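Local coordinates for CRISPR protein (Archaeoglobus fulgidus, PDB 4MJK), which is probably a Cas5 subunit of the archaeal type I-A CRISPR Cascade, and as such is likely to take part in holding the CRISPR RNA in that complex, at residues A[37-45]-A[58-66]; A[179-188]-A[219-230]. One frame throughout, in Å; residues are numbered along the deposited sequence.

Contact 1. Residues A[37-45]-A[58-66]; sequences LGAVAEAIA and IISELGENL
Ala41 of helix 33-46 lies against Ile58, Ile59 and Leu62 of helix 58-65 in a helix-helix crossing beside the strand 127-134 of the six-stranded antiparallel sheet. The axes of the two segments come within 8.9 Å at 123°, a steeply inclined crossing. The register centres on Ala41 and Ile59, whose CA atoms are 5.4 Å apart; the small side chain of Ala41 is consistent with the close approach of the helices here. Its CB sits 4.0 Å from Ile58 CG2 and also meets Ile59 CB and Leu62 CD1.

Ile58 straddles the C-terminal part of helix 33-46. Its CG1 branch lies beside the backbone N (chi1 -65°), which leaves CG2 for Ala41 while CD1 runs on to Ile44 CG2, 3.9 Å away, and to Ala45. The Ile44 and Ile58 chains thus slant across one another, Ile44 CD1 returning to Ile58 CG2. Toward the other end, Ile59 CD1 lies on the backbone of Gly38, 3.8 Å from Gly38 N. Leu62 makes its nearest approaches with CD1, placed 3.9 Å from Val40 CG1 and close to the carbonyl O of Leu37. Leu37 CD1 and Leu66 CD2 meet tip to tip at 3.9 Å, and Leu37 also rests on Leu132 of strand 127-134.

No hydrogen bond spans the two segments, and the backbone polar groups at the crossing are largely used within each helix. The contact therefore rests on van der Waals packing of aliphatic branches against each other and against backbone, with no cross-segment hydrogen bond to fix its direction.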
loop_
_atom_site.group_PDB
_atom_site.type_symbol
_atom_site.label_atom_id
_atom_site.label_comp_id
_atom_site.label_asym_id
_atom_site.label_seq_id
_atom_site.Cartn_x
_atom_site.Cartn_y
_atom_site.Cartn_z
ATOM N N LEU A 37 -18.295 -9.474 2.299
ATOM C CA LEU A 37 -19.294 -10.147 3.140
ATOM C C LEU A 37 -18.663 -10.806 4.367
ATOM O O LEU A 37 -19.256 -10.812 5.433
ATOM C CB LEU A 37 -20.100 -11.182 2.343
ATOM C CG LEU A 37 -21.109 -10.590 1.354
ATOM C CD1 LEU A 37 -21.730 -11.677 0.510
ATOM C CD2 LEU A 37 -22.197 -9.770 2.072
ATOM N N GLY A 38 -17.473 -11.380 4.209
ATOM C CA GLY A 38 -16.763 -11.969 5.337
ATOM C C GLY A 38 -16.431 -10.929 6.398
ATOM O O GLY A 38 -16.418 -11.229 7.590
ATOM N N ALA A 39 -16.149 -9.701 5.964
ATOM C CA ALA A 39 -15.867 -8.612 6.900
ATOM C C ALA A 39 -17.120 -8.225 7.680
ATOM O O ALA A 39 -17.061 -7.998 8.888
ATOM C CB ALA A 39 -15.286 -7.400 6.173
ATOM N N VAL A 40 -18.253 -8.142 6.986
ATOM C CA VAL A 40 -19.529 -7.924 7.664
ATOM C C VAL A 40 -19.765 -9.037 8.697
ATOM O O VAL A 40 -20.099 -8.773 9.857
ATOM C CB VAL A 40 -20.707 -7.881 6.667
ATOM C CG1 VAL A 40 -22.029 -7.618 7.413
ATOM C CG2 VAL A 40 -20.475 -6.818 5.613
ATOM N N ALA A 41 -19.582 -10.283 8.267
ATOM C CA ALA A 41 -19.794 -11.431 9.141
ATOM C C ALA A 41 -18.894 -11.366 10.377
ATOM O O ALA A 41 -19.356 -11.583 11.497
ATOM C CB ALA A 41 -19.562 -12.735 8.379
ATOM N N GLU A 42 -17.612 -11.067 10.172
ATOM C CA GLU A 42 -16.684 -10.904 11.290
ATOM C C GLU A 42 -17.130 -9.809 12.257
ATOM O O GLU A 42 -17.006 -9.963 13.474
ATOM C CB GLU A 42 -15.257 -10.600 10.803
ATOM C CG GLU A 42 -14.296 -10.257 11.946
ATOM C CD GLU A 42 -12.829 -10.185 11.538
ATOM O OE1 GLU A 42 -12.534 -10.077 10.330
ATOM O OE2 GLU A 42 -11.962 -10.235 12.441
ATOM N N ALA A 43 -17.629 -8.699 11.721
ATOM C CA ALA A 43 -18.049 -7.581 12.566
ATOM C C ALA A 43 -19.277 -7.962 13.384
ATOM O O ALA A 43 -19.440 -7.528 14.527
ATOM C CB ALA A 43 -18.324 -6.353 11.733
ATOM N N ILE A 44 -20.136 -8.784 12.791
ATOM C CA ILE A 44 -21.319 -9.279 13.482
ATOM C C ILE A 44 -20.932 -10.268 14.582
ATOM O O ILE A 44 -21.444 -10.200 15.700
ATOM C CB ILE A 44 -22.305 -9.941 12.506
ATOM C CG1 ILE A 44 -22.914 -8.893 11.568
ATOM C CG2 ILE A 44 -23.400 -10.666 13.273
ATOM C CD1 ILE A 44 -23.725 -9.497 10.422
ATOM N N ALA A 45 -20.015 -11.176 14.262
ATOM C CA ALA A 45 -19.562 -12.179 15.217
ATOM C C ALA A 45 -18.913 -11.548 16.444
ATOM O O ALA A 45 -19.215 -11.930 17.572
ATOM C CB ALA A 45 -18.611 -13.156 14.558
ATOM N N ILE A 58 -22.398 -17.224 9.683
ATOM C CA ILE A 58 -23.102 -15.978 9.401
ATOM C C ILE A 58 -22.941 -15.547 7.949
ATOM O O ILE A 58 -23.853 -14.973 7.365
ATOM C CB ILE A 58 -22.612 -14.853 10.327
ATOM C CG1 ILE A 58 -22.970 -15.186 11.776
ATOM C CG2 ILE A 58 -23.204 -13.502 9.920
ATOM C CD1 ILE A 58 -22.210 -14.376 12.788
ATOM N N ILE A 59 -21.785 -15.822 7.361
ATOM C CA ILE A 59 -21.561 -15.398 5.989
ATOM C C ILE A 59 -22.513 -16.113 5.030
ATOM O O ILE A 59 -22.991 -15.514 4.068
ATOM C CB ILE A 59 -20.109 -15.592 5.536
ATOM C CG1 ILE A 59 -19.831 -14.736 4.301
ATOM C CG2 ILE A 59 -19.830 -17.046 5.239
ATOM C CD1 ILE A 59 -18.462 -14.981 3.689
ATOM N N SER A 60 -22.800 -17.383 5.295
ATOM C CA SER A 60 -23.751 -18.101 4.460
ATOM C C SER A 60 -25.165 -17.569 4.687
ATOM O O SER A 60 -25.983 -17.565 3.765
ATOM C CB SER A 60 -23.675 -19.619 4.681
ATOM O OG SER A 60 -24.331 -20.004 5.873
ATOM N N GLU A 61 -25.445 -17.100 5.901
ATOM C CA GLU A 61 -26.733 -16.470 6.190
ATOM C C GLU A 61 -26.889 -15.162 5.405
ATOM O O GLU A 61 -27.950 -14.872 4.864
ATOM C CB GLU A 61 -26.874 -16.174 7.684
ATOM C CG GLU A 61 -26.683 -17.373 8.600
ATOM C CD GLU A 61 -26.978 -17.048 10.058
ATOM O OE1 GLU A 61 -27.080 -15.845 10.396
ATOM O OE2 GLU A 61 -27.110 -17.998 10.863
ATOM N N LEU A 62 -25.826 -14.366 5.356
ATOM C CA LEU A 62 -25.867 -13.134 4.588
ATOM C C LEU A 62 -26.105 -13.451 3.116
ATOM O O LEU A 62 -26.909 -12.795 2.455
ATOM C CB LEU A 62 -24.563 -12.360 4.751
ATOM C CG LEU A 62 -24.361 -11.766 6.140
ATOM C CD1 LEU A 62 -22.934 -11.235 6.287
ATOM C CD2 LEU A 62 -25.390 -10.677 6.393
ATOM N N GLY A 63 -25.414 -14.470 2.618
ATOM C CA GLY A 63 -25.490 -14.834 1.220
ATOM C C GLY A 63 -26.864 -15.318 0.809
ATOM O O GLY A 63 -27.284 -15.118 -0.328
ATOM N N GLU A 64 -27.572 -15.960 1.731
ATOM C CA GLU A 64 -28.922 -16.428 1.437
ATOM C C GLU A 64 -29.903 -15.263 1.327
ATOM O O GLU A 64 -30.877 -15.323 0.579
ATOM C CB GLU A 64 -29.382 -17.440 2.496
ATOM C CG GLU A 64 -28.662 -18.781 2.405
ATOM C CD GLU A 64 -28.836 -19.650 3.647
ATOM O OE1 GLU A 64 -29.434 -19.182 4.643
ATOM O OE2 GLU A 64 -28.358 -20.806 3.627
ATOM N N ASN A 65 -29.646 -14.195 2.066
ATOM C CA ASN A 65 -30.535 -13.040 2.028
ATOM C C ASN A 65 -30.101 -11.966 1.023
ATOM O O ASN A 65 -30.805 -10.976 0.815
ATOM C CB ASN A 65 -30.677 -12.427 3.425
ATOM C CG ASN A 65 -31.411 -13.344 4.393
ATOM O OD1 ASN A 65 -30.868 -13.739 5.430
ATOM N ND2 ASN A 65 -32.656 -13.690 4.055
ATOM N N LEU A 66 -28.952 -12.169 0.395
ATOM C CA LEU A 66 -28.390 -11.147 -0.486
ATOM C C LEU A 66 -29.052 -11.149 -1.859
ATOM O O LEU A 66 -29.124 -12.178 -2.507
ATOM C CB LEU A 66 -26.882 -11.351 -0.647
ATOM C CG LEU A 66 -26.098 -10.271 -1.411
ATOM C CD1 LEU A 66 -25.970 -8.982 -0.602
ATOM C CD2 LEU A 66 -24.713 -10.796 -1.775
#

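Contact 2. Residues A[179-188]-A[219-230]; sequences SFPAEDGVEL and YISGKKAVLYRI
Phe180 CG is wedged between its backbone N and carbonyl carbon (chi1 55°), which lays the ring alongside Arg229 with CZ 3.5 Å from Arg229 CB. The arginine methylene sits over one ring face, displaced toward the rim, in a CH-pi contact. Glu183 bends at chi2 (-70°), folding its carboxylate back to the backbone of strand 225-231.

There Glu183 OE2 accepts a nearly straight bond from Leu227 N (3.0 Å, 177° at the hydrogen), approached nearly along its C-O axis. Glu183 OE2 also forms a salt bridge to Lys223 NZ at 3.0 Å, weak as a hydrogen bond; Lys223 NZ is also anchored on Ala225 O, 2.8 Å away. One carboxylate oxygen thus holds both the strand and the loop before it, and the lysine would probably stabilise its negative charge.

The backbones pair through Phe180 and Arg229, a hydrogen-bonded antiparallel pair with Phe180 N to Arg229 O at 3.0 Å and Arg229 N to Phe180 O at 2.9 Å. Ala182 N adds a bond to Leu227 O; Leu227 N is in turn bonded by the Glu183 carboxylate rather than by a backbone carbonyl of 179-188. At the non-hydrogen-bonded pair Pro181-Tyr228, Pro181 N and CD lie over one face of the Tyr228 ring, whose OH is bonded to Ile69 O. Leu188 CD1 covers one face of the Arg229 guanidinium, 3.5 Å from Arg229 NH1, while NE and NH2 bond to Glu197 O and Trp196 O. At the outer end Asp184 CB lies over the Tyr219 ring, 3.7 Å from its centroid.

This is a short antiparallel edge strand, 180-181, bordering strand 225-231, followed by a type II turn (Glu183 to Val186) into strand 186-193 of another small sheet.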
loop_
_atom_site.group_PDB
_atom_site.type_symbol
_atom_site.label_atom_id
_atom_site.label_comp_id
_atom_site.label_asym_id
_atom_site.label_seq_id
_atom_site.Cartn_x
_atom_site.Cartn_y
_atom_site.Cartn_z
ATOM N N SER A 179 -20.282 -1.996 -10.301
ATOM C CA SER A 179 -19.973 -3.316 -10.822
ATOM C C SER A 179 -21.249 -4.151 -10.884
ATOM O O SER A 179 -22.214 -3.888 -10.156
ATOM C CB SER A 179 -18.918 -4.005 -9.934
ATOM O OG SER A 179 -19.460 -4.313 -8.649
ATOM N N PHE A 180 -21.266 -5.161 -11.747
ATOM C CA PHE A 180 -22.424 -6.031 -11.836
ATOM C C PHE A 180 -22.053 -7.411 -12.343
ATOM O O PHE A 180 -21.095 -7.569 -13.091
ATOM C CB PHE A 180 -23.480 -5.416 -12.751
ATOM C CG PHE A 180 -22.972 -5.076 -14.130
ATOM C CD1 PHE A 180 -22.391 -3.833 -14.386
ATOM C CD2 PHE A 180 -23.088 -5.994 -15.176
ATOM C CE1 PHE A 180 -21.938 -3.508 -15.645
ATOM C CE2 PHE A 180 -22.638 -5.672 -16.453
ATOM C CZ PHE A 180 -22.056 -4.434 -16.682
ATOM N N PRO A 181 -22.835 -8.421 -11.954
ATOM C CA PRO A 181 -22.560 -9.764 -12.469
ATOM C C PRO A 181 -22.901 -9.830 -13.958
ATOM O O PRO A 181 -23.929 -9.316 -14.403
ATOM C CB PRO A 181 -23.481 -10.661 -11.633
ATOM C CG PRO A 181 -24.592 -9.767 -11.197
ATOM C CD PRO A 181 -24.036 -8.367 -11.096
ATOM N N ALA A 182 -22.024 -10.448 -14.730
ATOM C CA ALA A 182 -22.194 -10.501 -16.175
ATOM C C ALA A 182 -22.552 -11.920 -16.598
ATOM O O ALA A 182 -21.726 -12.636 -17.146
ATOM C CB ALA A 182 -20.905 -10.044 -16.874
ATOM N N GLU A 183 -23.776 -12.339 -16.327
ATOM C CA GLU A 183 -24.204 -13.687 -16.700
ATOM C C GLU A 183 -25.401 -13.569 -17.637
ATOM O O GLU A 183 -25.902 -12.474 -17.873
ATOM C CB GLU A 183 -24.558 -14.506 -15.456
ATOM C CG GLU A 183 -23.420 -14.626 -14.433
ATOM C CD GLU A 183 -22.257 -15.500 -14.913
ATOM O OE1 GLU A 183 -22.376 -16.152 -15.982
ATOM O OE2 GLU A 183 -21.214 -15.536 -14.216
ATOM N N ASP A 184 -25.866 -14.686 -18.178
ATOM C CA ASP A 184 -26.962 -14.623 -19.141
ATOM C C ASP A 184 -28.172 -13.970 -18.497
ATOM O O ASP A 184 -28.573 -14.337 -17.389
ATOM C CB ASP A 184 -27.314 -16.011 -19.681
ATOM C CG ASP A 184 -27.804 -15.966 -21.118
ATOM O OD1 ASP A 184 -28.698 -15.151 -21.423
ATOM O OD2 ASP A 184 -27.280 -16.735 -21.951
ATOM N N GLY A 185 -28.743 -12.988 -19.189
ATOM C CA GLY A 185 -29.833 -12.203 -18.638
ATOM C C GLY A 185 -29.382 -10.778 -18.387
ATOM O O GLY A 185 -30.196 -9.859 -18.239
ATOM N N VAL A 186 -28.068 -10.594 -18.346
ATOM C CA VAL A 186 -27.498 -9.273 -18.169
ATOM C C VAL A 186 -26.674 -8.962 -19.399
ATOM O O VAL A 186 -25.767 -9.717 -19.733
ATOM C CB VAL A 186 -26.608 -9.207 -16.907
ATOM C CG1 VAL A 186 -25.940 -7.835 -16.796
ATOM C CG2 VAL A 186 -27.428 -9.509 -15.660
ATOM N N GLU A 187 -27.001 -7.876 -20.094
ATOM C CA GLU A 187 -26.264 -7.518 -21.300
ATOM C C GLU A 187 -25.775 -6.077 -21.280
ATOM O O GLU A 187 -26.576 -5.144 -21.197
ATOM C CB GLU A 187 -27.137 -7.729 -22.539
ATOM C CG GLU A 187 -26.430 -7.388 -23.826
ATOM C CD GLU A 187 -27.270 -7.699 -25.067
ATOM O OE1 GLU A 187 -27.357 -8.879 -25.476
ATOM O OE2 GLU A 187 -27.839 -6.754 -25.639
ATOM N N LEU A 188 -24.461 -5.905 -21.373
ATOM C CA LEU A 188 -23.875 -4.572 -21.477
ATOM C C LEU A 188 -24.098 -4.024 -22.889
ATOM O O LEU A 188 -23.359 -4.360 -23.806
ATOM C CB LEU A 188 -22.376 -4.622 -21.138
ATOM C CG LEU A 188 -21.787 -3.361 -20.491
ATOM C CD1 LEU A 188 -20.346 -3.609 -20.005
ATOM C CD2 LEU A 188 -21.869 -2.158 -21.452
ATOM N N TYR A 219 -29.220 -19.114 -13.725
ATOM C CA TYR A 219 -27.997 -18.618 -14.338
ATOM C C TYR A 219 -27.068 -18.058 -13.282
ATOM O O TYR A 219 -25.856 -18.005 -13.474
ATOM C CB TYR A 219 -28.300 -17.568 -15.411
ATOM C CG TYR A 219 -28.734 -18.180 -16.725
ATOM C CD1 TYR A 219 -27.795 -18.669 -17.626
ATOM C CD2 TYR A 219 -30.079 -18.282 -17.058
ATOM C CE1 TYR A 219 -28.180 -19.238 -18.824
ATOM C CE2 TYR A 219 -30.475 -18.854 -18.259
ATOM C CZ TYR A 219 -29.520 -19.325 -19.138
ATOM O OH TYR A 219 -29.901 -19.897 -20.334
ATOM N N ILE A 220 -27.645 -17.636 -12.163
ATOM C CA ILE A 220 -26.850 -17.245 -11.007
ATOM C C ILE A 220 -26.917 -18.379 -9.994
ATOM O O ILE A 220 -26.110 -18.448 -9.065
ATOM C CB ILE A 220 -27.367 -15.949 -10.367
ATOM C CG1 ILE A 220 -26.253 -15.293 -9.547
ATOM C CG2 ILE A 220 -28.598 -16.228 -9.517
ATOM C CD1 ILE A 220 -25.015 -14.938 -10.367
ATOM N N SER A 221 -27.891 -19.266 -10.214
ATOM C CA SER A 221 -28.110 -20.473 -9.415
ATOM C C SER A 221 -27.325 -20.493 -8.120
ATOM O O SER A 221 -27.432 -19.592 -7.283
ATOM C CB SER A 221 -27.747 -21.724 -10.227
ATOM O OG SER A 221 -28.878 -22.275 -10.884
ATOM N N GLY A 222 -26.550 -21.559 -7.975
ATOM C CA GLY A 222 -25.587 -21.704 -6.908
ATOM C C GLY A 222 -24.334 -22.255 -7.552
ATOM O O GLY A 222 -23.843 -23.319 -7.176
ATOM N N LYS A 223 -23.836 -21.548 -8.563
ATOM C CA LYS A 223 -22.550 -21.883 -9.156
ATOM C C LYS A 223 -21.470 -21.366 -8.219
ATOM O O LYS A 223 -21.759 -20.560 -7.332
ATOM C CB LYS A 223 -22.414 -21.276 -10.551
ATOM C CG LYS A 223 -22.771 -19.809 -10.623
ATOM C CD LYS A 223 -23.358 -19.467 -11.987
ATOM C CE LYS A 223 -22.785 -18.163 -12.536
ATOM N NZ LYS A 223 -21.420 -18.345 -13.116
ATOM N N LYS A 224 -20.243 -21.850 -8.381
ATOM C CA LYS A 224 -19.185 -21.523 -7.427
ATOM C C LYS A 224 -18.534 -20.171 -7.709
ATOM O O LYS A 224 -18.148 -19.467 -6.788
ATOM C CB LYS A 224 -18.118 -22.625 -7.374
ATOM C CG LYS A 224 -18.672 -24.044 -7.217
ATOM C CD LYS A 224 -20.027 -24.068 -6.513
ATOM C CE LYS A 224 -19.948 -23.584 -5.067
ATOM N NZ LYS A 224 -21.318 -23.318 -4.524
ATOM N N ALA A 225 -18.407 -19.832 -8.986
ATOM C CA ALA A 225 -17.783 -18.577 -9.409
ATOM C C ALA A 225 -18.739 -17.716 -10.239
ATOM O O ALA A 225 -19.620 -18.238 -10.911
ATOM C CB ALA A 225 -16.541 -18.866 -10.209
ATOM N N VAL A 226 -18.530 -16.399 -10.226
ATOM C CA VAL A 226 -19.362 -15.485 -10.996
ATOM C C VAL A 226 -18.476 -14.465 -11.729
ATOM O O VAL A 226 -17.491 -13.978 -11.179
ATOM C CB VAL A 226 -20.373 -14.738 -10.081
ATOM C CG1 VAL A 226 -19.643 -13.973 -8.982
ATOM C CG2 VAL A 226 -21.226 -13.788 -10.886
ATOM N N LEU A 227 -18.826 -14.167 -12.969
ATOM C CA LEU A 227 -18.127 -13.163 -13.755
ATOM C C LEU A 227 -18.758 -11.794 -13.508
ATOM O O LEU A 227 -19.974 -11.666 -13.608
ATOM C CB LEU A 227 -18.232 -13.521 -15.237
ATOM C CG LEU A 227 -17.630 -12.493 -16.201
ATOM C CD1 LEU A 227 -16.128 -12.389 -16.023
ATOM C CD2 LEU A 227 -17.993 -12.832 -17.647
ATOM N N TYR A 228 -17.942 -10.788 -13.166
ATOM C CA TYR A 228 -18.430 -9.420 -12.962
ATOM C C TYR A 228 -17.795 -8.476 -13.960
ATOM O O TYR A 228 -16.639 -8.669 -14.349
ATOM C CB TYR A 228 -18.036 -8.899 -11.568
ATOM C CG TYR A 228 -19.110 -8.977 -10.510
ATOM C CD1 TYR A 228 -19.584 -10.192 -10.072
ATOM C CD2 TYR A 228 -19.646 -7.816 -9.946
ATOM C CE1 TYR A 228 -20.564 -10.274 -9.093
ATOM C CE2 TYR A 228 -20.618 -7.882 -8.958
ATOM C CZ TYR A 228 -21.076 -9.118 -8.538
ATOM O OH TYR A 228 -22.058 -9.198 -7.561
ATOM N N ARG A 229 -18.530 -7.435 -14.340
ATOM C CA ARG A 229 -17.924 -6.281 -14.984
ATOM C C ARG A 229 -17.669 -5.281 -13.859
ATOM O O ARG A 229 -18.492 -5.151 -12.961
ATOM C CB ARG A 229 -18.843 -5.676 -16.049
ATOM C CG ARG A 229 -19.162 -6.622 -17.195
ATOM C CD ARG A 229 -17.912 -7.110 -17.943
ATOM N NE ARG A 229 -17.117 -6.052 -18.577
ATOM C CZ ARG A 229 -17.245 -5.667 -19.848
ATOM N NH1 ARG A 229 -18.158 -6.230 -20.635
ATOM N NH2 ARG A 229 -16.462 -4.718 -20.342
ATOM N N ILE A 230 -16.513 -4.624 -13.887
ATOM C CA ILE A 230 -16.108 -3.733 -12.799
ATOM C C ILE A 230 -15.618 -2.423 -13.384
ATOM O O ILE A 230 -14.888 -2.416 -14.385
ATOM C CB ILE A 230 -14.971 -4.356 -11.925
ATOM C CG1 ILE A 230 -13.821 -4.850 -12.809
ATOM C CG2 ILE A 230 -15.517 -5.528 -11.091
ATOM C CD1 ILE A 230 -12.570 -5.300 -12.056
#

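Overall arrangement
The two contacts lie in series along the chain, their centres about 20 Å apart and their nearest atoms about 7 Å apart, without touching. Contact 1 is the more buried, with seven of ten touching residues buried and none exposed; contact 2 is mixed, ending in exposed Asp184 and Tyr219. One joins two helices beside the six-stranded sheet, the other builds the edge of a three-stranded sheet. Accordingly the first rests on van der Waals packing of aliphatic branches and backbone, whereas the second combines backbone pairing, a salt bridge and ring faces. Phe205 is touched by Leu66 of contact 1 and by Ile220 of contact 2.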